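Hemolysin-related protein (Vibrio cholerae serotype O1, PDB 5V6F) binds mannotriose, and probably mammalian glycans, through this second beta-prism lectin domain of the biofilm protein RbmC. Local coordinates at residues A[17-28]-A[37-48]. Numbering follows the deposited sequence.
Sequences RVVTADNLMYLR and GTTVNNLVGGPV
R17 reaches across to the loop 38-43 and can be followed atom by atom. Its CB packs on the CG2 methyl of T38. CG, set anti to the carbonyl carbon by chi1 (-71°), lies against V44 CG2. The bend at chi2 (-63°) then turns CD toward N42. R17 CD lies 3.5 Å from N42 ND2, and the two side chains run alongside one another, pointing opposite ways. R17 NE then donates to the backbone O of N42 at 2.8 Å, and this oxygen lies almost in the guanidinium plane. V44 CG2 sits over one face of that group. At the tip, NH2 donates to a water that in turn donates to the carbonyl of L43.

N42 also holds its own loop in shape. Its OD1 accepts from the backbone N of both T38 and T39, and its ND2 donates almost straight to T38 OG1. T38 OG1 donates a hydrogen bond to V18 O, 2.7 Å away, from well above the carbonyl plane. A second water joins T20 N and L24 N to T38 O.

Y26 of strand 24-29 and G37 of strand 33-37 form an antiparallel hydrogen-bonded pair with two backbone bonds. V40 CG1 lies over one face of the Y26 ring, 3.7 Å from the centroid, a CH-pi contact. L43 CD2 reaches the R28 backbone, 3.6 Å from R28 N.

R28 bends at chi3 (-85°) and meets G46 O end-on. R28 NH1 and NH2 each donate to G46 O at 2.9 Å. NH1 has a second acceptor in G53 O, and G53 lines the glycan pocket. V48 CG2 lies over one guanidinium face, toward its rim. The V48 side chain is about 7 Å from a bound mannose. The contact joins two antiparallel four-stranded sheets of the beta-prism lectin fold and runs to the edge of its mannotriose site.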
ATOM      1  N   ARG A  17      -0.567  11.000  -4.231  1.00  7.07           N
ATOM      2  CA  ARG A  17      -0.598  11.520  -2.866  1.00  8.73           C
ATOM      3  C   ARG A  17       0.804  11.957  -2.462  1.00  5.96           C
ATOM      4  O   ARG A  17       1.717  11.131  -2.354  1.00  5.20           O
ATOM      5  CB  ARG A  17      -1.160  10.479  -1.901  1.00  9.36           C
ATOM      6  CG  ARG A  17      -2.665  10.237  -2.079  1.00  8.14           C
ATOM      7  CD  ARG A  17      -3.478  11.504  -1.781  1.00 12.57           C
ATOM      8  NE  ARG A  17      -4.915  11.340  -2.007  1.00 12.81           N
ATOM      9  CZ  ARG A  17      -5.556  11.684  -3.120  1.00  9.18           C
ATOM     10  NH1 ARG A  17      -4.906  12.209  -4.150  1.00 10.74           N
ATOM     11  NH2 ARG A  17      -6.865  11.494  -3.208  1.00 12.79           N
ATOM     12  N   VAL A  18       0.963  13.254  -2.245  1.00  5.07           N
ATOM     13  CA  VAL A  18       2.251  13.837  -1.901  1.00  5.11           C
ATOM     14  C   VAL A  18       2.546  13.569  -0.436  1.00  4.54           C
ATOM     15  O   VAL A  18       1.674  13.714   0.432  1.00  4.86           O
ATOM     16  CB  VAL A  18       2.253  15.345  -2.217  1.00  6.67           C
ATOM     17  CG1 VAL A  18       3.514  16.015  -1.702  1.00  9.37           C
ATOM     18  CG2 VAL A  18       2.108  15.567  -3.716  1.00 13.05           C
ATOM     19  N   VAL A  19       3.782  13.168  -0.158  1.00  5.32           N
ATOM     20  CA  VAL A  19       4.224  12.929   1.209  1.00  2.25           C
ATOM     21  C   VAL A  19       4.559  14.263   1.860  1.00  2.64           C
ATOM     22  O   VAL A  19       5.329  15.065   1.311  1.00  5.08           O
ATOM     23  CB  VAL A  19       5.431  11.980   1.231  1.00  4.48           C
ATOM     24  CG1 VAL A  19       5.848  11.702   2.656  1.00  1.80           C
ATOM     25  CG2 VAL A  19       5.102  10.683   0.503  1.00  4.91           C
ATOM     26  N   THR A  20       3.993  14.504   3.037  1.00  3.97           N
ATOM     27  CA  THR A  20       4.238  15.747   3.749  1.00  4.64           C
ATOM     28  C   THR A  20       5.569  15.683   4.491  1.00  5.82           C
ATOM     29  O   THR A  20       6.242  14.651   4.537  1.00  4.23           O
ATOM     30  CB  THR A  20       3.119  16.035   4.746  1.00  6.53           C
ATOM     31  OG1 THR A  20       3.213  15.104   5.836  1.00  6.43           O
ATOM     32  CG2 THR A  20       1.750  15.931   4.079  1.00 10.99           C
ATOM     33  N   ALA A  21       5.934  16.802   5.119  1.00  4.99           N
ATOM     34  CA  ALA A  21       7.135  16.835   5.944  1.00  4.58           C
ATOM     35  C   ALA A  21       7.098  15.801   7.063  1.00  5.61           C
ATOM     36  O   ALA A  21       8.152  15.465   7.615  1.00  7.57           O
ATOM     37  CB  ALA A  21       7.325  18.233   6.539  1.00  7.93           C
ATOM     38  N   ASP A  22       5.916  15.295   7.419  1.00  7.39           N
ATOM     39  CA  ASP A  22       5.820  14.278   8.459  1.00  8.66           C
ATOM     40  C   ASP A  22       6.218  12.887   7.973  1.00  7.16           C
ATOM     41  O   ASP A  22       6.403  11.993   8.805  1.00  6.73           O
ATOM     42  CB  ASP A  22       4.399  14.238   9.028  1.00  7.96           C
ATOM     43  CG  ASP A  22       4.050  15.491   9.814  1.00 12.13           C
ATOM     44  OD1 ASP A  22       4.949  16.058  10.469  1.00 16.26           O
ATOM     45  OD2 ASP A  22       2.877  15.910   9.773  1.00 14.38           O
ATOM     46  N   ASN A  23       6.354  12.680   6.661  1.00  3.97           N
ATOM     47  CA  ASN A  23       6.914  11.439   6.114  1.00  4.31           C
ATOM     48  C   ASN A  23       6.102  10.211   6.531  1.00  7.88           C
ATOM     49  O   ASN A  23       6.658   9.194   6.954  1.00  8.14           O
ATOM     50  CB  ASN A  23       8.376  11.267   6.541  1.00  6.84           C
ATOM     51  CG  ASN A  23       9.310  12.237   5.857  1.00  9.49           C
ATOM     52  OD1 ASN A  23       9.233  12.448   4.649  1.00  6.23           O
ATOM     53  ND2 ASN A  23      10.216  12.824   6.629  1.00  9.54           N
ATOM     54  N   LEU A  24       4.779  10.297   6.393  1.00  6.56           N
ATOM     55  CA  LEU A  24       3.883   9.239   6.850  1.00  4.19           C
ATOM     56  C   LEU A  24       3.092   8.641   5.695  1.00  4.24           C
ATOM     57  O   LEU A  24       2.652   9.356   4.787  1.00  7.33           O
ATOM     58  CB  LEU A  24       2.906   9.761   7.906  1.00  5.29           C
ATOM     59  CG  LEU A  24       3.529  10.271   9.206  1.00  6.62           C
ATOM     60  CD1 LEU A  24       2.459  10.880  10.104  1.00 11.86           C
ATOM     61  CD2 LEU A  24       4.266   9.162   9.934  1.00  9.19           C
ATOM     62  N   MET A  25       2.903   7.323   5.756  1.00  1.75           N
ATOM     63  CA  MET A  25       2.016   6.584   4.866  1.00  3.06           C
ATOM     64  C   MET A  25       0.923   5.952   5.717  1.00  2.91           C
ATOM     65  O   MET A  25       1.222   5.209   6.660  1.00  4.85           O
ATOM     66  CB  MET A  25       2.792   5.516   4.093  1.00  3.63           C
ATOM     67  CG  MET A  25       1.970   4.691   3.135  1.00  4.47           C
ATOM     68  SD  MET A  25       3.004   3.397   2.431  1.00  5.70           S
ATOM     69  CE  MET A  25       1.855   2.627   1.293  1.00  8.24           C
ATOM     70  N   TYR A  26      -0.333   6.258   5.396  1.00  2.51           N
ATOM     71  CA  TYR A  26      -1.486   5.738   6.119  1.00  2.85           C
ATOM     72  C   TYR A  26      -2.193   4.686   5.275  1.00  5.11           C
ATOM     73  O   TYR A  26      -2.305   4.829   4.054  1.00  2.93           O
ATOM     74  CB  TYR A  26      -2.470   6.859   6.474  1.00  5.57           C
ATOM     75  CG  TYR A  26      -2.058   7.711   7.651  1.00  5.13           C
ATOM     76  CD1 TYR A  26      -1.282   8.849   7.475  1.00  5.54           C
ATOM     77  CD2 TYR A  26      -2.460   7.386   8.943  1.00  6.67           C
ATOM     78  CE1 TYR A  26      -0.908   9.635   8.556  1.00  8.69           C
ATOM     79  CE2 TYR A  26      -2.087   8.164  10.026  1.00  9.51           C
ATOM     80  CZ  TYR A  26      -1.312   9.285   9.827  1.00  7.28           C
ATOM     81  OH  TYR A  26      -0.944  10.069  10.902  1.00  9.51           O
ATOM     82  N   LEU A  27      -2.676   3.635   5.935  1.00  2.89           N
ATOM     83  CA  LEU A  27      -3.371   2.552   5.260  1.00  2.89           C
ATOM     84  C   LEU A  27      -4.585   2.126   6.067  1.00  3.74           C
ATOM     85  O   LEU A  27      -4.539   2.087   7.300  1.00  4.71           O
ATOM     86  CB  LEU A  27      -2.464   1.334   5.058  1.00  5.60           C
ATOM     87  CG  LEU A  27      -1.190   1.535   4.239  1.00  2.82           C
ATOM     88  CD1 LEU A  27      -0.013   1.910   5.134  1.00  3.90           C
ATOM     89  CD2 LEU A  27      -0.894   0.280   3.432  1.00  5.01           C
ATOM     90  N   ARG A  28      -5.671   1.820   5.358  1.00  3.62           N
ATOM     91  CA  ARG A  28      -6.755   1.005   5.888  1.00  4.05           C
ATOM     92  C   ARG A  28      -6.607  -0.398   5.322  1.00  2.62           C
ATOM     93  O   ARG A  28      -6.363  -0.563   4.122  1.00  2.97           O
ATOM     94  CB  ARG A  28      -8.125   1.585   5.528  1.00  4.18           C
ATOM     95  CG  ARG A  28      -8.578   2.705   6.453  1.00  3.48           C
ATOM     96  CD  ARG A  28     -10.057   3.049   6.259  1.00  8.31           C
ATOM     97  NE  ARG A  28     -10.282   3.998   5.165  1.00  9.88           N
ATOM     98  CZ  ARG A  28     -10.723   3.685   3.946  1.00  9.38           C
ATOM     99  NH1 ARG A  28     -10.999   2.428   3.610  1.00  6.40           N
ATOM    100  NH2 ARG A  28     -10.892   4.643   3.045  1.00  8.72           N
ATOM    101  N   GLY A  37      -2.873   6.415   1.831  1.00  4.19           N
ATOM    102  CA  GLY A  37      -2.700   7.852   1.743  1.00  2.79           C
ATOM    103  C   GLY A  37      -1.441   8.342   2.430  1.00  6.33           C
ATOM    104  O   GLY A  37      -0.615   7.541   2.881  1.00  4.25           O
ATOM    105  N   THR A  38      -1.282   9.664   2.508  1.00  1.60           N
ATOM    106  CA  THR A  38      -0.170  10.275   3.222  1.00  3.03           C
ATOM    107  C   THR A  38      -0.616  11.144   4.392  1.00  3.68           C
ATOM    108  O   THR A  38       0.239  11.645   5.132  1.00  4.26           O
ATOM    109  CB  THR A  38       0.687  11.112   2.260  1.00  2.95           C
ATOM    110  OG1 THR A  38      -0.116  12.132   1.654  1.00  6.06           O
ATOM    111  CG2 THR A  38       1.282  10.221   1.172  1.00  2.75           C
ATOM    112  N   THR A  39      -1.920  11.336   4.574  1.00  3.38           N
ATOM    113  CA  THR A  39      -2.491  11.941   5.767  1.00  7.37           C
ATOM    114  C   THR A  39      -3.673  11.089   6.196  1.00  3.74           C
ATOM    115  O   THR A  39      -4.122  10.203   5.466  1.00  4.87           O
ATOM    116  CB  THR A  39      -2.963  13.381   5.526  1.00  6.08           C
ATOM    117  OG1 THR A  39      -4.128  13.365   4.690  1.00  6.45           O
ATOM    118  CG2 THR A  39      -1.876  14.205   4.865  1.00  7.49           C
ATOM    119  N   VAL A  40      -4.196  11.377   7.388  1.00  6.10           N
ATOM    120  CA  VAL A  40      -5.380  10.669   7.858  1.00  6.49           C
ATOM    121  C   VAL A  40      -6.617  10.995   7.040  1.00  7.63           C
ATOM    122  O   VAL A  40      -7.612  10.265   7.126  1.00  8.13           O
ATOM    123  CB  VAL A  40      -5.657  10.974   9.345  1.00  7.09           C
ATOM    124  CG1 VAL A  40      -4.534  10.430  10.212  1.00 11.93           C
ATOM    125  CG2 VAL A  40      -5.841  12.464   9.571  1.00 10.51           C
ATOM    126  N   ASN A  41      -6.574  12.056   6.231  1.00  5.67           N
ATOM    127  CA  ASN A  41      -7.739  12.522   5.492  1.00  8.20           C
ATOM    128  C   ASN A  41      -7.731  12.160   4.013  1.00  8.39           C
ATOM    129  O   ASN A  41      -8.800  12.175   3.394  1.00 13.51           O
ATOM    130  CB  ASN A  41      -7.861  14.048   5.597  1.00  6.63           C
ATOM    131  CG  ASN A  41      -8.283  14.508   6.970  1.00  5.98           C
ATOM    132  OD1 ASN A  41      -8.883  13.753   7.733  1.00  6.63           O
ATOM    133  ND2 ASN A  41      -7.978  15.758   7.288  1.00  6.51           N
ATOM    134  N   ASN A  42      -6.575  11.853   3.420  1.00  5.69           N
ATOM    135  CA  ASN A  42      -6.489  11.761   1.966  1.00  4.60           C
ATOM    136  C   ASN A  42      -6.297  10.333   1.458  1.00  6.45           C
ATOM    137  O   ASN A  42      -5.815  10.142   0.336  1.00  6.18           O
ATOM    138  CB  ASN A  42      -5.381  12.676   1.434  1.00  4.73           C
ATOM    139  CG  ASN A  42      -3.977  12.179   1.747  1.00  5.63           C
ATOM    140  OD1 ASN A  42      -3.777  11.084   2.270  1.00  5.19           O
ATOM    141  ND2 ASN A  42      -2.987  12.995   1.399  1.00  8.12           N
ATOM    142  N   LEU A  43      -6.700   9.326   2.230  1.00  5.02           N
ATOM    143  CA  LEU A  43      -6.541   7.951   1.770  1.00  4.61           C
ATOM    144  C   LEU A  43      -7.311   7.715   0.476  1.00  3.41           C
ATOM    145  O   LEU A  43      -8.425   8.215   0.288  1.00  9.13           O
ATOM    146  CB  LEU A  43      -6.999   6.965   2.845  1.00  7.86           C
ATOM    147  CG  LEU A  43      -6.008   6.753   3.997  1.00  6.80           C
ATOM    148  CD1 LEU A  43      -6.215   7.787   5.091  1.00 14.84           C
ATOM    149  CD2 LEU A  43      -6.120   5.344   4.561  1.00 10.35           C
ATOM    150  N   VAL A  44      -6.699   6.933  -0.411  1.00  4.49           N
ATOM    151  CA  VAL A  44      -7.231   6.594  -1.726  1.00  5.97           C
ATOM    152  C   VAL A  44      -7.593   5.116  -1.698  1.00  2.00           C
ATOM    153  O   VAL A  44      -6.741   4.273  -1.391  1.00  4.63           O
ATOM    154  CB  VAL A  44      -6.201   6.880  -2.835  1.00  7.66           C
ATOM    155  CG1 VAL A  44      -6.703   6.391  -4.191  1.00 11.28           C
ATOM    156  CG2 VAL A  44      -5.855   8.359  -2.885  1.00 18.52           C
ATOM    157  N   GLY A  45      -8.835   4.798  -2.015  1.00  3.03           N
ATOM    158  CA  GLY A  45      -9.269   3.414  -2.032  1.00  4.00           C
ATOM    159  C   GLY A  45     -10.767   3.328  -1.809  1.00  9.55           C
ATOM    160  O   GLY A  45     -11.504   4.257  -2.127  1.00  8.94           O
ATOM    161  N   GLY A  46     -11.198   2.199  -1.258  1.00  5.00           N
ATOM    162  CA  GLY A  46     -12.601   1.976  -1.007  1.00  4.87           C
ATOM    163  C   GLY A  46     -13.107   2.732   0.206  1.00  8.88           C
ATOM    164  O   GLY A  46     -12.367   2.994   1.160  1.00  7.34           O
ATOM    165  N   PRO A  47     -14.385   3.090   0.194  1.00  5.95           N
ATOM    166  CA  PRO A  47     -14.974   3.773   1.348  1.00  7.02           C
ATOM    167  C   PRO A  47     -15.261   2.796   2.477  1.00  6.57           C
ATOM    168  O   PRO A  47     -15.310   1.580   2.291  1.00  6.99           O
ATOM    169  CB  PRO A  47     -16.271   4.358   0.781  1.00 11.22           C
ATOM    170  CG  PRO A  47     -16.659   3.393  -0.287  1.00 11.34           C
ATOM    171  CD  PRO A  47     -15.365   2.905  -0.892  1.00  8.27           C
ATOM    172  N   VAL A  48     -15.445   3.349   3.673  1.00  6.08           N
ATOM    173  CA  VAL A  48     -15.917   2.539   4.787  1.00  5.01           C
ATOM    174  C   VAL A  48     -17.431   2.459   4.663  1.00 10.38           C
ATOM    175  O   VAL A  48     -18.158   3.351   5.112  1.00  8.73           O
ATOM    176  CB  VAL A  48     -15.466   3.110   6.142  1.00  5.29           C
ATOM    177  CG1 VAL A  48     -15.960   2.218   7.275  1.00  6.92           C
ATOM    178  CG2 VAL A  48     -13.944   3.221   6.170  1.00  5.58           C
TER
HETATM  179  O   HOH W   1      -8.775  10.559  -1.136  1.00 13.87           O
HETATM  180  O   HOH W   2       3.058  12.360   4.927  1.00  4.46           O